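Local coordinates for N-acetylglucosamine 2-epimerase (Xylella fastidiosa, PDB 3GT5), which probably catalyses the isomerisation of a sugar, perhaps an epimerisation at C2 of an N-acylglucosamine, at residues Phe33-Arg38 / Thr47-Val52. Sequence-based numbering, arbitrary orientation.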
loop_
_atom_site.group_PDB
_atom_site.type_symbol
_atom_site.label_atom_id
_atom_site.label_comp_id
_atom_site.label_asym_id
_atom_site.label_seq_id
_atom_site.Cartn_x
_atom_site.Cartn_y
_atom_site.Cartn_z
ATOM N N PHE A 33 2.529 0.170 -18.475
ATOM C CA PHE A 33 1.928 1.469 -18.243
ATOM C C PHE A 33 3.005 2.529 -18.109
ATOM O O PHE A 33 4.135 2.236 -17.676
ATOM C CB PHE A 33 1.088 1.432 -16.956
ATOM C CG PHE A 33 0.077 0.338 -16.921
ATOM C CD1 PHE A 33 -1.154 0.459 -17.574
ATOM C CD2 PHE A 33 0.354 -0.849 -16.283
ATOM C CE1 PHE A 33 -2.117 -0.598 -17.507
ATOM C CE2 PHE A 33 -0.565 -1.893 -16.266
ATOM C CZ PHE A 33 -1.804 -1.755 -16.875
ATOM N N PHE A 34 2.651 3.767 -18.450
ATOM C CA PHE A 34 3.488 4.918 -18.128
ATOM C C PHE A 34 3.349 5.155 -16.609
ATOM O O PHE A 34 2.269 4.943 -16.020
ATOM C CB PHE A 34 3.058 6.160 -18.895
ATOM C CG PHE A 34 3.073 5.977 -20.376
ATOM C CD1 PHE A 34 4.297 5.885 -21.071
ATOM C CD2 PHE A 34 1.882 5.880 -21.090
ATOM C CE1 PHE A 34 4.321 5.700 -22.462
ATOM C CE2 PHE A 34 1.916 5.685 -22.485
ATOM C CZ PHE A 34 3.139 5.604 -23.156
ATOM N N HIS A 35 4.425 5.598 -15.980
ATOM C CA HIS A 35 4.480 5.696 -14.512
ATOM C C HIS A 35 4.647 7.113 -13.928
ATOM O O HIS A 35 4.687 7.263 -12.715
ATOM C CB HIS A 35 5.591 4.783 -13.980
ATOM C CG HIS A 35 5.345 3.333 -14.240
ATOM N ND1 HIS A 35 6.291 2.363 -14.002
ATOM C CD2 HIS A 35 4.256 2.686 -14.717
ATOM C CE1 HIS A 35 5.791 1.179 -14.304
ATOM N NE2 HIS A 35 4.547 1.340 -14.717
ATOM N N TYR A 36 4.737 8.147 -14.775
ATOM C CA TYR A 36 4.966 9.508 -14.298
ATOM C C TYR A 36 3.957 10.469 -14.938
ATOM O O TYR A 36 3.986 10.686 -16.167
ATOM C CB TYR A 36 6.395 9.937 -14.637
ATOM C CG TYR A 36 7.504 9.212 -13.876
ATOM C CD1 TYR A 36 8.085 9.765 -12.735
ATOM C CD2 TYR A 36 7.985 8.000 -14.319
ATOM C CE1 TYR A 36 9.105 9.122 -12.060
ATOM C CE2 TYR A 36 8.996 7.338 -13.649
ATOM C CZ TYR A 36 9.561 7.920 -12.526
ATOM O OH TYR A 36 10.579 7.270 -11.889
ATOM N N PHE A 37 3.043 10.991 -14.118
ATOM C CA PHE A 37 1.949 11.840 -14.587
ATOM C C PHE A 37 1.911 13.185 -13.886
ATOM O O PHE A 37 2.012 13.294 -12.637
ATOM C CB PHE A 37 0.577 11.211 -14.346
ATOM C CG PHE A 37 0.414 9.814 -14.908
ATOM C CD1 PHE A 37 -0.329 9.603 -16.051
ATOM C CD2 PHE A 37 0.958 8.702 -14.263
ATOM C CE1 PHE A 37 -0.484 8.337 -16.564
ATOM C CE2 PHE A 37 0.787 7.427 -14.785
ATOM C CZ PHE A 37 0.086 7.247 -15.931
ATOM N N ARG A 38 1.727 14.241 -14.686
ATOM C CA ARG A 38 1.413 15.549 -14.159
ATOM C C ARG A 38 -0.049 15.683 -13.713
ATOM O O ARG A 38 -0.877 14.810 -13.999
ATOM C CB ARG A 38 1.677 16.643 -15.215
ATOM C CG ARG A 38 3.099 16.731 -15.669
ATOM C CD ARG A 38 3.328 17.962 -16.584
ATOM N NE ARG A 38 4.697 17.960 -17.065
ATOM C CZ ARG A 38 5.119 17.422 -18.213
ATOM N NH1 ARG A 38 4.288 16.824 -19.061
ATOM N NH2 ARG A 38 6.413 17.483 -18.518
ATOM N N THR A 47 9.829 6.760 -20.357
ATOM C CA THR A 47 10.785 5.678 -20.494
ATOM C C THR A 47 11.145 4.953 -19.172
ATOM O O THR A 47 11.498 3.768 -19.191
ATOM C CB THR A 47 12.072 6.201 -21.161
ATOM O OG1 THR A 47 12.954 5.105 -21.422
ATOM C CG2 THR A 47 12.778 7.208 -20.331
ATOM N N HIS A 48 11.131 5.655 -18.058
ATOM C CA HIS A 48 11.536 5.049 -16.787
ATOM C C HIS A 48 10.335 4.305 -16.192
ATOM O O HIS A 48 9.236 4.882 -16.121
ATOM C CB HIS A 48 12.023 6.085 -15.786
ATOM C CG HIS A 48 12.802 5.480 -14.652
ATOM N ND1 HIS A 48 12.268 5.242 -13.405
ATOM C CD2 HIS A 48 14.077 5.015 -14.608
ATOM C CE1 HIS A 48 13.182 4.657 -12.644
ATOM N NE2 HIS A 48 14.287 4.508 -13.352
ATOM N N ARG A 49 10.549 3.048 -15.778
ATOM C CA ARG A 49 9.485 2.229 -15.182
ATOM C C ARG A 49 9.929 1.606 -13.843
ATOM O O ARG A 49 11.101 1.250 -13.638
ATOM C CB ARG A 49 9.026 1.131 -16.154
ATOM C CG ARG A 49 8.515 1.626 -17.519
ATOM C CD ARG A 49 7.199 2.403 -17.452
ATOM N NE ARG A 49 6.985 3.025 -18.766
ATOM C CZ ARG A 49 6.428 2.438 -19.824
ATOM N NH1 ARG A 49 5.962 1.200 -19.788
ATOM N NH2 ARG A 49 6.370 3.112 -20.972
ATOM N N HIS A 50 8.965 1.502 -12.934
ATOM C CA HIS A 50 9.188 1.038 -11.604
ATOM C C HIS A 50 8.285 -0.146 -11.303
ATOM O O HIS A 50 7.055 -0.109 -11.555
ATOM C CB HIS A 50 8.898 2.160 -10.586
ATOM C CG HIS A 50 9.535 1.936 -9.254
ATOM N ND1 HIS A 50 9.179 0.895 -8.404
ATOM C CD2 HIS A 50 10.561 2.581 -8.653
ATOM C CE1 HIS A 50 9.913 0.967 -7.300
ATOM N NE2 HIS A 50 10.775 1.971 -7.435
ATOM N N LEU A 51 8.878 -1.164 -10.688
ATOM C CA LEU A 51 8.113 -2.367 -10.354
ATOM C C LEU A 51 6.887 -2.052 -9.515
ATOM O O LEU A 51 5.861 -2.673 -9.724
ATOM C CB LEU A 51 8.998 -3.390 -9.621
ATOM C CG LEU A 51 8.375 -4.718 -9.262
ATOM C CD1 LEU A 51 7.950 -5.516 -10.509
ATOM C CD2 LEU A 51 9.390 -5.496 -8.388
ATOM N N VAL A 52 6.983 -1.123 -8.563
ATOM C CA VAL A 52 5.846 -0.806 -7.671
ATOM C C VAL A 52 4.671 -0.213 -8.508
ATOM O O VAL A 52 3.523 -0.549 -8.237
ATOM C CB VAL A 52 6.282 0.100 -6.431
ATOM C CG1 VAL A 52 5.043 0.567 -5.578
ATOM C CG2 VAL A 52 7.271 -0.690 -5.504
HETATM O O HOH W 1 7.110 5.881 -17.451
#
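His35 and Arg49 pack at about a right angle in the (α/α)6-barrel that the N-acylglucosamine 2-epimerase family shares, just where strand 48-50 runs into helix 51-68. The tight part is the imidazole of His35. Arg49 CD sits over one face, 3.6 Å from the ring centroid, in a CH-pi contact; the bend at chi2 (-68°) turns the arginine chain so that CD lies over the ring. At the ring edge, His50 N donates to His35 ND1 over 3.0 Å; the bond is nearly straight (171°) and only 3° out of the imidazole plane, which is consistent with ND1 carrying no proton. With face and edge both engaged, the rotation of this ring is well defined, and its side chain also rests on Ser53, Ser54 and Phe57 of the helix. Further along Arg49, the guanidinium lays one face against the backbone of Phe33 and Phe34, while its nitrogens bond to Asp28 (a salt bridge from NH2), Gly31 and Ala46.

The Tyr36 side is looser and partly exposed. Its ring and that of His48 meet rim to rim, centroids 6.0 Å apart, joined by a single hydrogen bond between Tyr36 OH and His48 ND1 at 3.0 Å; His48 NE2 is bonded on to Glu106. Between the two halves one water links the two segments: it accepts from His35 N and, weakly, from the side-chain Arg49 NE, and donates to His48 O, 2.7 Å from the water oxygen.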